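Local coordinates for protein hypothetical bacterial 6-phosphogluconolactonase (Bacteroides fragilis, PDB 3SCY) that probably hydrolyses 6-phosphogluconolactone as a seven-bladed beta-propeller lactonase, although its activity is only putative, at residues A[52-57]-A[103-108]; A[62-67]-A[80-85]. One frame throughout, in Å; residues are numbered along the deposited sequence.

Interaction 1. Residues A[52-57]-A[103-108]; sequences PSYLIP and CYLTTN
Cys103 meets the other segment through its backbone carbonyl: Cys103 O lies against Tyr54 CB, and a water bridges the same oxygen to Ser53, 2.8 Å from Cys103 O and 2.9 Å from Ser53 OG. Ser53 OG is also hydrogen-bonded to Glu69. Tyr104 comes next, its ring forming an offset stack with that of Tyr54, the centroids 4.3 Å apart and the planes inclined by 23°. The two side chains run side by side in the same direction, and the CD2-CE2 side of Tyr104 lies over the rim of the Tyr54 ring, with Tyr54 CZ 3.5 Å from Tyr104 CE2. Although the Tyr104 CB bond leads away from segment 52-57, a CG anti to the backbone N (chi1 -159°) lets the ring reach its partner. Tyr54 OH is hydrogen-bonded to Lys358, and His215 packs edge-to-face with Tyr104. Segments 52-57 and 103-108 hold the first strands of successive four-stranded blades of the propeller; strands 55-57 and 103-107 run nearly parallel, at 19°, but their axes stay 6.9 Å apart, too far for backbone pairing, and side chains fill the interval. Leu105 fills much of it: Leu105 CD2 sits at the edge of the Tyr54 ring, in its plane, 3.7 Å from Tyr54 CD2, while Leu105 CG lies 3.8 Å from Ile56 CG1. Past Thr106, whose carbonyl carbon touches Ile56 CD1, Thr107 turns CG2 to that same methyl at 3.7 Å. Thr107 OG1 has its polar partners within its own blade, Gly109 and Asn111.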
loop_
_atom_site.group_PDB
_atom_site.type_symbol
_atom_site.label_atom_id
_atom_site.label_comp_id
_atom_site.label_asym_id
_atom_site.label_seq_id
_atom_site.Cartn_x
_atom_site.Cartn_y
_atom_site.Cartn_z
ATOM N N PRO A 52 8.796 -6.961 8.116
ATOM C CA PRO A 52 7.694 -5.983 8.164
ATOM C C PRO A 52 7.551 -5.299 6.786
ATOM O O PRO A 52 7.900 -4.122 6.605
ATOM C CB PRO A 52 8.158 -5.022 9.258
ATOM C CG PRO A 52 9.655 -5.001 9.120
ATOM C CD PRO A 52 10.057 -6.384 8.652
ATOM N N SER A 53 7.113 -6.088 5.777
ATOM C CA SER A 53 7.116 -5.597 4.393
ATOM C C SER A 53 6.019 -4.572 4.080
ATOM O O SER A 53 6.061 -3.914 3.034
ATOM C CB SER A 53 7.038 -6.751 3.416
ATOM O OG SER A 53 5.779 -7.372 3.572
ATOM N N TYR A 54 5.048 -4.454 4.964
ATOM C CA TYR A 54 4.005 -3.456 4.847
ATOM C C TYR A 54 3.617 -3.054 6.243
ATOM O O TYR A 54 3.549 -3.894 7.146
ATOM C CB TYR A 54 2.770 -3.958 4.033
ATOM C CG TYR A 54 2.114 -2.828 3.275
ATOM C CD1 TYR A 54 2.591 -2.438 2.023
ATOM C CD2 TYR A 54 1.105 -2.060 3.859
ATOM C CE1 TYR A 54 2.097 -1.306 1.379
ATOM C CE2 TYR A 54 0.587 -0.932 3.206
ATOM C CZ TYR A 54 1.092 -0.566 1.967
ATOM O OH TYR A 54 0.628 0.547 1.289
ATOM N N LEU A 55 3.361 -1.783 6.417
ATOM C CA LEU A 55 2.961 -1.257 7.709
ATOM C C LEU A 55 2.091 -0.033 7.515
ATOM O O LEU A 55 2.095 0.605 6.457
ATOM C CB LEU A 55 4.198 -0.919 8.588
ATOM C CG LEU A 55 5.309 -0.057 7.965
ATOM C CD1 LEU A 55 4.947 1.405 7.966
ATOM C CD2 LEU A 55 6.583 -0.180 8.773
ATOM N N ILE A 56 1.366 0.296 8.572
ATOM C CA ILE A 56 0.501 1.465 8.578
ATOM C C ILE A 56 0.481 2.102 9.916
ATOM O O ILE A 56 0.461 1.418 10.932
ATOM C CB ILE A 56 -0.974 1.084 8.151
ATOM C CG1 ILE A 56 -1.616 0.006 9.046
ATOM C CG2 ILE A 56 -1.095 0.796 6.639
ATOM C CD1 ILE A 56 -3.151 0.005 8.916
ATOM N N PRO A 57 0.383 3.437 9.950
ATOM C CA PRO A 57 0.124 4.093 11.231
ATOM C C PRO A 57 -1.379 4.123 11.501
ATOM O O PRO A 57 -2.177 4.086 10.541
ATOM C CB PRO A 57 0.631 5.517 11.002
ATOM C CG PRO A 57 0.402 5.747 9.497
ATOM C CD PRO A 57 0.451 4.396 8.814
ATOM N N CYS A 103 0.739 -9.249 3.159
ATOM C CA CYS A 103 1.586 -8.322 2.404
ATOM C C CYS A 103 1.005 -6.923 2.309
ATOM O O CYS A 103 1.592 -6.051 1.651
ATOM C CB CYS A 103 1.819 -8.890 1.008
ATOM S SG CYS A 103 0.300 -9.009 0.020
ATOM N N TYR A 104 -0.135 -6.697 2.940
ATOM C CA TYR A 104 -0.830 -5.417 2.948
ATOM C C TYR A 104 -1.735 -5.386 4.142
ATOM O O TYR A 104 -2.252 -6.445 4.527
ATOM C CB TYR A 104 -1.676 -5.220 1.671
ATOM C CG TYR A 104 -2.001 -3.764 1.371
ATOM C CD1 TYR A 104 -3.120 -3.142 1.935
ATOM C CD2 TYR A 104 -1.267 -3.051 0.441
ATOM C CE1 TYR A 104 -3.445 -1.815 1.637
ATOM C CE2 TYR A 104 -1.598 -1.736 0.105
ATOM C CZ TYR A 104 -2.674 -1.116 0.721
ATOM O OH TYR A 104 -3.016 0.161 0.346
ATOM N N LEU A 105 -2.001 -4.213 4.694
ATOM C CA LEU A 105 -2.987 -4.158 5.772
ATOM C C LEU A 105 -3.684 -2.800 5.783
ATOM O O LEU A 105 -3.170 -1.806 5.225
ATOM C CB LEU A 105 -2.400 -4.576 7.154
ATOM C CG LEU A 105 -1.512 -3.610 7.937
ATOM C CD1 LEU A 105 -1.031 -4.277 9.223
ATOM C CD2 LEU A 105 -0.268 -3.156 7.155
ATOM N N THR A 106 -4.915 -2.766 6.326
ATOM C CA THR A 106 -5.655 -1.517 6.434
ATOM C C THR A 106 -6.383 -1.504 7.775
ATOM O O THR A 106 -6.402 -2.520 8.466
ATOM C CB THR A 106 -6.602 -1.276 5.245
ATOM O OG1 THR A 106 -6.943 0.117 5.267
ATOM C CG2 THR A 106 -7.863 -2.149 5.297
ATOM N N THR A 107 -6.910 -0.347 8.175
ATOM C CA THR A 107 -7.615 -0.231 9.440
ATOM C C THR A 107 -8.767 0.736 9.311
ATOM O O THR A 107 -8.728 1.669 8.481
ATOM C CB THR A 107 -6.645 0.267 10.557
ATOM O OG1 THR A 107 -7.314 0.208 11.836
ATOM C CG2 THR A 107 -6.140 1.723 10.337
ATOM N N ASN A 108 -9.765 0.575 10.206
ATOM C CA ASN A 108 -10.795 1.595 10.362
ATOM C C ASN A 108 -10.749 2.111 11.815
ATOM O O ASN A 108 -11.690 2.755 12.243
ATOM C CB ASN A 108 -12.188 1.079 9.991
ATOM C CG ASN A 108 -12.767 0.116 10.996
ATOM O OD1 ASN A 108 -12.033 -0.533 11.747
ATOM N ND2 ASN A 108 -14.098 0.081 11.088
HETATM O O HOH W 1 4.350 -6.189 1.377
#

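Interaction 2. Residues A[62-67]-A[80-85]; sequences KFVYSV and FAFDKE
Val64 and Phe80 form an antiparallel hydrogen-bonded pair: Val64 N donates to Phe80 O at 2.9 Å, and Phe80 N returns a bond to Val64 O at 2.8 Å. A third bond, Phe82 N to Lys62 O at 2.8 Å, is almost straight at the hydrogen (174°). Between these bonds, Phe63 and Ala81 make the non-hydrogen-bonded pair, with Phe63 CA 3.2 Å from Phe80 O in a CA-H...O contact.

Side chains extend the contact on both faces of the sheet. Val64 sets CG2 beside its backbone N, which brings this methyl to 3.7 Å from Phe82 CB. The Phe80 ring turns its edge to Val64 O and, in one of the two conformers of Ser66, to Ser66 OG, which then lies 3.7 Å from Phe80 CE1. On the other face, Phe63 CD1 lies 4.1 Å from Ala81 CA.

Farther out, Leu89 of strand 88-96 touches Val64, Phe80 and Phe82. Strands 63-68 and 76-83 are the central hairpin of a four-stranded propeller blade, flanked by strands 55-57 and 88-96, while Leu17 and Ile29 of the preceding blade pack against the face bearing Val64 and Phe80.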
loop_
_atom_site.group_PDB
_atom_site.type_symbol
_atom_site.label_atom_id
_atom_site.label_comp_id
_atom_site.label_asym_id
_atom_site.label_seq_id
_atom_site.Cartn_x
_atom_site.Cartn_y
_atom_site.Cartn_z
ATOM N N LYS A 62 -0.643 7.302 16.856
ATOM C CA LYS A 62 -0.189 6.798 18.145
ATOM C C LYS A 62 0.202 5.322 18.096
ATOM O O LYS A 62 0.816 4.829 19.040
ATOM C CB LYS A 62 -1.268 7.011 19.226
ATOM C CG LYS A 62 -1.631 8.487 19.468
ATOM C CD LYS A 62 -0.619 9.239 20.311
ATOM C CE LYS A 62 -0.998 10.694 20.500
ATOM N NZ LYS A 62 -2.276 10.862 21.253
ATOM N N PHE A 63 -0.188 4.615 17.021
ATOM C CA PHE A 63 0.095 3.193 16.855
ATOM C C PHE A 63 0.552 2.908 15.469
ATOM O O PHE A 63 0.270 3.658 14.531
ATOM C CB PHE A 63 -1.147 2.330 17.166
ATOM C CG PHE A 63 -1.675 2.550 18.560
ATOM C CD1 PHE A 63 -1.072 1.934 19.657
ATOM C CD2 PHE A 63 -2.709 3.445 18.791
ATOM C CE1 PHE A 63 -1.519 2.194 20.959
ATOM C CE2 PHE A 63 -3.160 3.700 20.094
ATOM C CZ PHE A 63 -2.530 3.109 21.166
ATOM N N VAL A 64 1.331 1.833 15.333
ATOM C CA VAL A 64 1.770 1.345 14.043
ATOM C C VAL A 64 1.469 -0.148 13.988
ATOM O O VAL A 64 1.682 -0.859 14.987
ATOM C CB VAL A 64 3.262 1.653 13.763
ATOM C CG1 VAL A 64 3.805 0.884 12.547
ATOM C CG2 VAL A 64 3.445 3.154 13.564
ATOM N N TYR A 65 0.996 -0.620 12.831
ATOM C CA TYR A 65 0.730 -2.042 12.656
ATOM C C TYR A 65 1.496 -2.511 11.476
ATOM O O TYR A 65 1.498 -1.849 10.444
ATOM C CB TYR A 65 -0.775 -2.325 12.482
ATOM C CG TYR A 65 -1.574 -1.797 13.647
ATOM C CD1 TYR A 65 -1.751 -2.557 14.799
ATOM C CD2 TYR A 65 -2.090 -0.503 13.632
ATOM C CE1 TYR A 65 -2.447 -2.051 15.901
ATOM C CE2 TYR A 65 -2.742 0.027 14.743
ATOM C CZ TYR A 65 -2.928 -0.755 15.876
ATOM O OH TYR A 65 -3.593 -0.263 16.968
ATOM N N SER A 66 2.190 -3.646 11.609
ATOM C CA SER A 66 2.956 -4.164 10.489
ATOM C C SER A 66 2.630 -5.604 10.239
ATOM O O SER A 66 2.304 -6.335 11.165
ATOM C CB SER A 66 4.458 -4.013 10.740
ATOM O OG SER A 66 5.002 -5.066 11.522
ATOM N N VAL A 67 2.793 -6.033 8.992
ATOM C CA VAL A 67 2.686 -7.453 8.725
ATOM C C VAL A 67 4.021 -8.058 9.174
ATOM O O VAL A 67 4.997 -7.320 9.432
ATOM C CB VAL A 67 2.413 -7.789 7.241
ATOM C CG1 VAL A 67 1.104 -7.175 6.764
ATOM C CG2 VAL A 67 3.599 -7.383 6.340
ATOM N N PHE A 80 2.374 -1.829 17.519
ATOM C CA PHE A 80 3.341 -1.021 18.251
ATOM C C PHE A 80 2.762 0.281 18.738
ATOM O O PHE A 80 1.957 0.888 18.022
ATOM C CB PHE A 80 4.512 -0.627 17.319
ATOM C CG PHE A 80 5.247 -1.748 16.637
ATOM C CD1 PHE A 80 4.769 -2.290 15.449
ATOM C CD2 PHE A 80 6.440 -2.241 17.167
ATOM C CE1 PHE A 80 5.447 -3.313 14.807
ATOM C CE2 PHE A 80 7.110 -3.285 16.535
ATOM C CZ PHE A 80 6.599 -3.822 15.371
ATOM N N ALA A 81 3.209 0.754 19.904
ATOM C CA ALA A 81 2.942 2.129 20.300
ATOM C C ALA A 81 3.978 2.989 19.572
ATOM O O ALA A 81 5.166 2.619 19.519
ATOM C CB ALA A 81 3.070 2.301 21.797
ATOM N N PHE A 82 3.544 4.092 18.986
ATOM C CA PHE A 82 4.442 4.951 18.218
ATOM C C PHE A 82 4.524 6.333 18.808
ATOM O O PHE A 82 3.521 6.921 19.207
ATOM C CB PHE A 82 3.972 5.021 16.742
ATOM C CG PHE A 82 4.912 5.783 15.832
ATOM C CD1 PHE A 82 6.239 5.389 15.688
ATOM C CD2 PHE A 82 4.451 6.839 15.062
ATOM C CE1 PHE A 82 7.101 6.078 14.835
ATOM C CE2 PHE A 82 5.310 7.521 14.199
ATOM C CZ PHE A 82 6.629 7.136 14.095
ATOM N N ASP A 83 5.751 6.856 18.889
ATOM C CA ASP A 83 5.999 8.221 19.351
ATOM C C ASP A 83 6.590 8.955 18.147
ATOM O O ASP A 83 7.748 8.736 17.805
ATOM C CB ASP A 83 6.899 8.239 20.594
ATOM C CG ASP A 83 7.197 9.629 21.138
ATOM O OD1 ASP A 83 7.281 10.584 20.328
ATOM O OD2 ASP A 83 7.382 9.756 22.358
ATOM N N LYS A 84 5.751 9.728 17.436
ATOM C CA LYS A 84 6.057 10.421 16.176
ATOM C C LYS A 84 7.252 11.389 16.306
ATOM O O LYS A 84 8.029 11.516 15.359
ATOM C CB LYS A 84 4.771 11.130 15.693
ATOM C CG LYS A 84 4.885 12.402 14.884
ATOM C CD LYS A 84 3.737 13.328 15.248
ATOM N N GLU A 85 7.414 12.020 17.476
ATOM C CA GLU A 85 8.509 12.971 17.716
ATOM C C GLU A 85 9.861 12.266 17.879
ATOM O O GLU A 85 10.863 12.756 17.362
ATOM C CB GLU A 85 8.208 13.808 18.970
ATOM C CG GLU A 85 7.037 14.763 18.804
#

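The centres of the two interactions are about 11 Å apart, with interaction 1 about 7 Å and interaction 2 about 17 Å from the centre of the chain. Three of the four segments lie in one four-stranded antiparallel sheet, where strands 55-57 and 63-68 are neighbours: Ile56 O lies 2.8 Å from Tyr65 N and Tyr54 O 2.9 Å from Val67 N, both probable hydrogen bonds. Segment 103-108 opens the next sheet. Along the chain the order is 52-57, 62-67, 80-85, 103-108, so interaction 2 is nested within the loop closed by interaction 1. Interaction 2 therefore builds a blade from within, whereas interaction 1 packs its innermost strand against that of the next blade around the propeller.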